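Local coordinates for Phosphoglucomutase/phosphomannomutase family protein (PDB 3UW2) that probably moves a phosphoryl group between positions of a phosphorylated sugar, as a metal-dependent member of the phosphohexose mutase family, at residues A[268-273]-A[283-288]; A[345-348]-A[352-355]. One frame throughout, in Å; residues are numbered along the deposited sequence.

How the contacts relate
Late in domain II the chain leaves the zinc-binding loop and enters strand 270-273, an outermost strand of its four-stranded sheet. Nine residues further on, contact 1 (268-273 with 283-288) closes where helix 282-296 packs beside that strand, joining the second and third alpha/beta/alpha domains. Contact 2 (345-348 with 352-355) opens only after contact 1 has closed, so the two loops follow in series and neither nest nor cross. Contact 2 closes a hairpin, with three residues between its segments, at the edge of the domain III sheet. Their centres are 9 Å apart, and they touch: Leu286 CD2 lies 3.7 Å from Gly346 N, which brings the helix against the hairpin.

Contact 1 of 2, residues A[268-273]-A[283-288]; sequences DRLGVV and DRQLML. With ZN (zinc ion), chain K; EDO (1,2-ethanediol), chain G.
Strand 270-273 and the helical segment 283-288 approach most closely at Val272 and Gln285, whose CA atoms are 8.5 Å apart, and no direct hydrogen bond links the two segments. The gap is bridged by one long side chain. Gln285 places CG beside its backbone N, opposite the carbonyl carbon (chi1 -65°), and the extended chain beyond it carries the amide to the strand. There CG2 of Val272 sits over the amide face, almost above Gln285 CD at 3.7 Å, so OE1 and NE2 keep their in-plane directions for polar partners.

A water secures the oxygen end of the amide. It donates to Leu270 O at 2.8 Å and to Gln285 OE1 at 2.7 Å, spending its two protons on two acceptors that could not bond each other directly. Gln285 NE2 makes no hydrogen bond to Leu270 O and instead donates to the backbone O of Ile280. Both ends of the buried amide are thus engaged, which should restrain its rotation.

The contact is a domain junction: an edge strand of domain II meets the first helix of domain III, just after the aspartate loop that binds zinc. In that loop Asp268 OD1 binds the zinc ion at 2.1 Å, alongside Asp264 and Asp266, while its OD2 forms a salt bridge with Lys140. Within the sheet, Gly271 and Val273 share backbone hydrogen bonds with Ala262 and Gly260; on the other edge Val272 does so with Ile280, in the segment leading to the helix. Helix 364-375 packs against Leu270, Val272 and Leu288, thus touching both segments, whereas Val273 meets helix 246-254.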
ATOM      1  N   ASP A 268      -5.930   1.137   1.538  1.00 25.44           N
ATOM      2  CA  ASP A 268      -5.079   0.353   0.586  1.00 28.11           C
ATOM      3  C   ASP A 268      -4.088  -0.565   1.375  1.00 29.40           C
ATOM      4  O   ASP A 268      -3.196  -1.175   0.792  1.00 30.40           O
ATOM      5  CB  ASP A 268      -4.398   1.242  -0.455  1.00 28.90           C
ATOM      6  CG  ASP A 268      -3.350   2.133   0.152  1.00 35.46           C
ATOM      7  OD1 ASP A 268      -3.218   2.064   1.376  1.00 33.79           O
ATOM      8  OD2 ASP A 268      -2.680   2.921  -0.559  1.00 33.85           O
ATOM      9  N   ARG A 269      -4.267  -0.661   2.704  1.00 27.40           N
ATOM     10  CA  ARG A 269      -3.475  -1.591   3.493  1.00 30.85           C
ATOM     11  C   ARG A 269      -4.339  -2.296   4.542  1.00 30.76           C
ATOM     12  O   ARG A 269      -5.184  -1.640   5.200  1.00 29.54           O
ATOM     13  CB  ARG A 269      -2.317  -0.903   4.212  1.00 33.86           C
ATOM     14  CG  ARG A 269      -1.274  -0.301   3.296  1.00 45.30           C
ATOM     15  CD  ARG A 269      -0.035   0.136   4.092  1.00 48.76           C
ATOM     16  NE  ARG A 269      -0.246   1.405   4.784  1.00 55.51           N
ATOM     17  CZ  ARG A 269       0.589   1.938   5.681  1.00 67.74           C
ATOM     18  NH1 ARG A 269       1.732   1.325   6.012  1.00 67.43           N
ATOM     19  NH2 ARG A 269       0.277   3.102   6.248  1.00 69.16           N
ATOM     20  N   LEU A 270      -4.102  -3.597   4.715  1.00 31.66           N
ATOM     21  CA  LEU A 270      -4.801  -4.423   5.717  1.00 32.34           C
ATOM     22  C   LEU A 270      -3.791  -5.002   6.732  1.00 32.96           C
ATOM     23  O   LEU A 270      -2.767  -5.616   6.329  1.00 28.85           O
ATOM     24  CB  LEU A 270      -5.532  -5.595   5.018  1.00 32.04           C
ATOM     25  CG  LEU A 270      -6.164  -6.687   5.911  1.00 31.24           C
ATOM     26  CD1 LEU A 270      -7.424  -6.187   6.549  1.00 33.65           C
ATOM     27  CD2 LEU A 270      -6.455  -7.932   5.070  1.00 33.29           C
ATOM     28  N   GLY A 271      -4.104  -4.788   8.019  1.00 30.41           N
ATOM     29  CA  GLY A 271      -3.450  -5.489   9.158  1.00 32.38           C
ATOM     30  C   GLY A 271      -4.318  -6.651   9.627  1.00 32.36           C
ATOM     31  O   GLY A 271      -5.552  -6.519   9.658  1.00 32.57           O
ATOM     32  N   VAL A 272      -3.690  -7.772  10.027  1.00 31.24           N
ATOM     33  CA  VAL A 272      -4.378  -9.037  10.347  1.00 29.89           C
ATOM     34  C   VAL A 272      -3.835  -9.505  11.668  1.00 34.29           C
ATOM     35  O   VAL A 272      -2.614  -9.640  11.848  1.00 32.11           O
ATOM     36  CB  VAL A 272      -4.094 -10.161   9.272  1.00 29.18           C
ATOM     37  CG1 VAL A 272      -4.705 -11.510   9.698  1.00 29.34           C
ATOM     38  CG2 VAL A 272      -4.589  -9.745   7.888  1.00 27.91           C
ATOM     39  N   VAL A 273      -4.759  -9.748  12.596  1.00 33.59           N
ATOM     40  CA  VAL A 273      -4.461 -10.215  13.959  1.00 31.79           C
ATOM     41  C   VAL A 273      -5.227 -11.533  14.218  1.00 32.57           C
ATOM     42  O   VAL A 273      -6.427 -11.641  13.930  1.00 31.53           O
ATOM     43  CB  VAL A 273      -4.918  -9.152  15.044  1.00 30.50           C
ATOM     44  CG1 VAL A 273      -4.578  -9.587  16.478  1.00 31.39           C
ATOM     45  CG2 VAL A 273      -4.271  -7.796  14.790  1.00 31.50           C
ATOM     46  N   ASP A 283       4.473 -10.287   4.745  1.00 28.98           N
ATOM     47  CA  ASP A 283       5.178 -11.308   3.993  1.00 28.88           C
ATOM     48  C   ASP A 283       4.584 -12.719   4.284  1.00 29.80           C
ATOM     49  O   ASP A 283       4.659 -13.607   3.389  1.00 26.37           O
ATOM     50  CB  ASP A 283       6.708 -11.273   4.189  1.00 29.44           C
ATOM     51  CG  ASP A 283       7.117 -11.264   5.625  1.00 29.27           C
ATOM     52  OD1 ASP A 283       6.228 -11.197   6.539  1.00 28.28           O
ATOM     53  OD2 ASP A 283       8.366 -11.323   5.835  1.00 30.57           O
ATOM     54  N   ARG A 284       4.041 -12.940   5.516  1.00 28.10           N
ATOM     55  CA  ARG A 284       3.400 -14.257   5.800  1.00 28.36           C
ATOM     56  C   ARG A 284       2.053 -14.397   5.130  1.00 27.25           C
ATOM     57  O   ARG A 284       1.722 -15.448   4.577  1.00 26.49           O
ATOM     58  CB  ARG A 284       3.296 -14.540   7.288  1.00 30.49           C
ATOM     59  CG  ARG A 284       4.678 -14.783   7.888  1.00 29.48           C
ATOM     60  CD  ARG A 284       4.518 -14.801   9.381  1.00 31.81           C
ATOM     61  NE  ARG A 284       4.251 -16.135   9.870  1.00 31.33           N
ATOM     62  CZ  ARG A 284       3.629 -16.362  11.018  1.00 34.79           C
ATOM     63  NH1 ARG A 284       3.149 -15.346  11.737  1.00 33.06           N
ATOM     64  NH2 ARG A 284       3.460 -17.595  11.449  1.00 34.46           N
ATOM     65  N   GLN A 285       1.278 -13.320   5.160  1.00 29.56           N
ATOM     66  CA  GLN A 285       0.042 -13.262   4.371  1.00 28.45           C
ATOM     67  C   GLN A 285       0.254 -13.650   2.889  1.00 26.24           C
ATOM     68  O   GLN A 285      -0.580 -14.342   2.304  1.00 28.68           O
ATOM     69  CB  GLN A 285      -0.551 -11.866   4.430  1.00 30.39           C
ATOM     70  CG  GLN A 285      -1.038 -11.407   5.841  1.00 29.84           C
ATOM     71  CD  GLN A 285      -1.641  -9.993   5.741  1.00 33.17           C
ATOM     72  OE1 GLN A 285      -2.479  -9.699   4.832  1.00 30.75           O
ATOM     73  NE2 GLN A 285      -1.170  -9.091   6.592  1.00 32.32           N
ATOM     74  N   LEU A 286       1.256 -13.069   2.265  1.00 25.81           N
ATOM     75  CA  LEU A 286       1.570 -13.342   0.856  1.00 28.15           C
ATOM     76  C   LEU A 286       1.869 -14.825   0.618  1.00 28.41           C
ATOM     77  O   LEU A 286       1.498 -15.351  -0.430  1.00 28.12           O
ATOM     78  CB  LEU A 286       2.746 -12.481   0.354  1.00 28.61           C
ATOM     79  CG  LEU A 286       2.977 -12.495  -1.162  1.00 31.63           C
ATOM     80  CD1 LEU A 286       1.790 -11.830  -1.846  1.00 29.75           C
ATOM     81  CD2 LEU A 286       4.251 -11.748  -1.500  1.00 33.06           C
ATOM     82  N   MET A 287       2.542 -15.503   1.570  1.00 29.88           N
ATOM     83  CA  MET A 287       2.715 -16.970   1.414  1.00 30.10           C
ATOM     84  C   MET A 287       1.357 -17.680   1.253  1.00 31.02           C
ATOM     85  O   MET A 287       1.190 -18.564   0.410  1.00 26.92           O
ATOM     86  CB  MET A 287       3.570 -17.551   2.542  1.00 31.74           C
ATOM     87  CG  MET A 287       5.036 -17.119   2.369  1.00 30.45           C
ATOM     88  SD  MET A 287       6.323 -17.796   3.450  1.00 39.59           S
ATOM     89  CE  MET A 287       6.135 -16.875   4.977  1.00 32.62           C
ATOM     90  N   LEU A 288       0.353 -17.240   2.022  1.00 29.82           N
ATOM     91  CA  LEU A 288      -0.896 -17.967   2.055  1.00 27.51           C
ATOM     92  C   LEU A 288      -1.648 -17.698   0.741  1.00 29.32           C
ATOM     93  O   LEU A 288      -2.295 -18.594   0.132  1.00 29.49           O
ATOM     94  CB  LEU A 288      -1.711 -17.504   3.307  1.00 26.45           C
ATOM     95  CG  LEU A 288      -3.042 -18.181   3.620  1.00 28.71           C
ATOM     96  CD1 LEU A 288      -2.815 -19.571   4.269  1.00 28.50           C
ATOM     97  CD2 LEU A 288      -3.958 -17.311   4.528  1.00 27.71           C
TER
HETATM   98 ZN    ZN K 474      -2.934   3.773   2.624  1.00 57.22          ZN
HETATM   99  C1  EDO G 470      11.118  -9.698   7.089  1.00 49.24           C
HETATM  100  O1  EDO G 470      10.078 -10.444   7.733  1.00 41.60           O
HETATM  101  C2  EDO G 470      12.066  -9.108   8.136  1.00 49.24           C
HETATM  102  O2  EDO G 470      11.285  -8.139   8.832  1.00 51.70           O
HETATM  103  O   HOH W   1      -2.282  -7.113   4.052  1.00 39.96           O

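Contact 2 of 2, residues A[345-348]-A[352-355]; sequences AGEM and VFFK
Two backbone hydrogen bonds between Ala345 and Phe353 define this antiparallel beta hairpin. Phe353 N donates to Ala345 O at 2.8 Å in a nearly straight bond (N-H...O 175°), and Ala345 N donates to Phe353 O at 3.0 Å. The reciprocal bonds make Ala345-Phe353 a hydrogen-bonded pair, followed by the non-hydrogen-bonded pair Gly346-Val352, where the backbones draw together to 4.3 Å between Gly346 CA and Val352 CA.

Glu347 adds a polar neighbour to the aromatic ring. Its chain, extended beyond CG, brings OE1 to the ring edge of Phe353, near the ring plane and 3.8 Å from CE1, with the carboxylate and ring planes 53° apart. An oxygen at the edge faces the weakly positive C-H rim rather than the pi cloud, so the approach is probably mildly favourable. The other carboxylate oxygen, OE2, accepts a hydrogen bond from Gly329 N.

The hairpin forms one edge of the mixed four-stranded sheet of domain III: strand 344-346 runs parallel to 301-305 on its other flank. Ala345 and Phe353 share a sheet face, where Val333 of helix 330-340 touches both side chains and Leu337 touches Phe353. On the face bearing Val352, Thr367 of helix 364-375 touches that valine and Phe354.

Phe353 CG stands beside its own backbone N (chi1 -53°), a torsion that swings the ring obliquely toward the neighbouring strand; its edge then meets Ala345 O, 3.7 Å from CD1, and the same CD1 packs against the methyl Ala345 CB at 4.2 Å.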
ATOM      1  N   ALA A 345       1.454  -9.791  -6.218  1.00 25.88           N
ATOM      2  CA  ALA A 345       2.686  -9.181  -5.545  1.00 28.07           C
ATOM      3  C   ALA A 345       2.296  -8.742  -4.155  1.00 27.43           C
ATOM      4  O   ALA A 345       1.129  -8.502  -3.906  1.00 27.84           O
ATOM      5  CB  ALA A 345       3.194  -7.991  -6.301  1.00 27.74           C
ATOM      6  N   GLY A 346       3.261  -8.591  -3.252  1.00 28.43           N
ATOM      7  CA  GLY A 346       2.935  -8.000  -1.967  1.00 29.49           C
ATOM      8  C   GLY A 346       4.225  -7.386  -1.441  1.00 33.82           C
ATOM      9  O   GLY A 346       5.314  -7.783  -1.884  1.00 31.84           O
ATOM     10  N   GLU A 347       4.113  -6.386  -0.562  1.00 31.33           N
ATOM     11  CA  GLU A 347       5.283  -5.814   0.076  1.00 36.83           C
ATOM     12  C   GLU A 347       5.138  -5.867   1.566  1.00 36.16           C
ATOM     13  O   GLU A 347       4.023  -5.900   2.092  1.00 38.15           O
ATOM     14  CB  GLU A 347       5.422  -4.363  -0.258  1.00 42.93           C
ATOM     15  CG  GLU A 347       5.256  -3.961  -1.700  1.00 41.73           C
ATOM     16  CD  GLU A 347       5.090  -2.452  -1.727  1.00 46.71           C
ATOM     17  OE1 GLU A 347       3.942  -1.985  -1.602  1.00 48.51           O
ATOM     18  OE2 GLU A 347       6.115  -1.743  -1.785  1.00 46.66           O
ATOM     19  N   MET A 348       6.273  -5.852   2.247  1.00 37.51           N
ATOM     20  CA  MET A 348       6.300  -5.925   3.703  1.00 40.37           C
ATOM     21  C   MET A 348       5.347  -4.883   4.348  1.00 48.61           C
ATOM     22  O   MET A 348       4.509  -5.237   5.204  1.00 46.05           O
ATOM     23  CB  MET A 348       7.752  -5.778   4.184  1.00 42.28           C
ATOM     24  CG  MET A 348       7.983  -6.248   5.603  1.00 49.07           C
ATOM     25  SD  MET A 348       7.195  -7.866   5.787  1.00 50.65           S
ATOM     26  CE  MET A 348       7.525  -8.074   7.531  1.00 45.25           C
ATOM     27  N   VAL A 352      -1.026  -5.299  -0.988  1.00 29.94           N
ATOM     28  CA  VAL A 352      -1.069  -6.607  -1.623  1.00 29.31           C
ATOM     29  C   VAL A 352      -1.805  -6.412  -2.944  1.00 30.81           C
ATOM     30  O   VAL A 352      -2.906  -5.795  -2.974  1.00 29.00           O
ATOM     31  CB  VAL A 352      -1.772  -7.660  -0.710  1.00 29.28           C
ATOM     32  CG1 VAL A 352      -1.759  -9.054  -1.361  1.00 28.53           C
ATOM     33  CG2 VAL A 352      -1.054  -7.780   0.637  1.00 29.87           C
ATOM     34  N   PHE A 353      -1.212  -6.905  -4.036  1.00 28.33           N
ATOM     35  CA  PHE A 353      -1.738  -6.585  -5.347  1.00 27.51           C
ATOM     36  C   PHE A 353      -2.198  -7.883  -6.012  1.00 25.79           C
ATOM     37  O   PHE A 353      -1.356  -8.700  -6.427  1.00 27.43           O
ATOM     38  CB  PHE A 353      -0.651  -5.943  -6.225  1.00 26.33           C
ATOM     39  CG  PHE A 353       0.059  -4.746  -5.624  1.00 27.25           C
ATOM     40  CD1 PHE A 353       0.977  -4.896  -4.579  1.00 28.31           C
ATOM     41  CD2 PHE A 353      -0.107  -3.470  -6.191  1.00 28.52           C
ATOM     42  CE1 PHE A 353       1.700  -3.774  -4.089  1.00 30.34           C
ATOM     43  CE2 PHE A 353       0.600  -2.358  -5.704  1.00 29.19           C
ATOM     44  CZ  PHE A 353       1.502  -2.518  -4.657  1.00 28.26           C
ATOM     45  N   PHE A 354      -3.513  -8.063  -6.172  1.00 26.92           N
ATOM     46  CA  PHE A 354      -4.078  -9.213  -6.924  1.00 26.21           C
ATOM     47  C   PHE A 354      -4.361  -8.780  -8.360  1.00 28.23           C
ATOM     48  O   PHE A 354      -5.172  -7.883  -8.553  1.00 26.17           O
ATOM     49  CB  PHE A 354      -5.431  -9.680  -6.321  1.00 24.44           C
ATOM     50  CG  PHE A 354      -5.294 -10.324  -4.957  1.00 27.12           C
ATOM     51  CD1 PHE A 354      -5.059 -11.707  -4.850  1.00 28.16           C
ATOM     52  CD2 PHE A 354      -5.296  -9.522  -3.776  1.00 24.68           C
ATOM     53  CE1 PHE A 354      -4.891 -12.308  -3.582  1.00 25.66           C
ATOM     54  CE2 PHE A 354      -5.149 -10.140  -2.533  1.00 28.19           C
ATOM     55  CZ  PHE A 354      -4.944 -11.513  -2.441  1.00 25.21           C
ATOM     56  N   LYS A 355      -3.695  -9.422  -9.331  1.00 26.58           N
ATOM     57  CA  LYS A 355      -4.101  -9.347 -10.703  1.00 26.54           C
ATOM     58  C   LYS A 355      -4.990 -10.545 -10.963  1.00 28.30           C
ATOM     59  O   LYS A 355      -6.064 -10.396 -11.566  1.00 29.04           O
ATOM     60  CB  LYS A 355      -2.896  -9.332 -11.651  1.00 27.77           C
ATOM     61  CG  LYS A 355      -3.276  -9.387 -13.137  1.00 28.74           C
ATOM     62  CD  LYS A 355      -4.160  -8.212 -13.547  1.00 34.65           C
ATOM     63  CE  LYS A 355      -4.641  -8.468 -14.977  1.00 38.07           C
ATOM     64  NZ  LYS A 355      -4.307  -7.156 -15.561  1.00 37.69           N
TER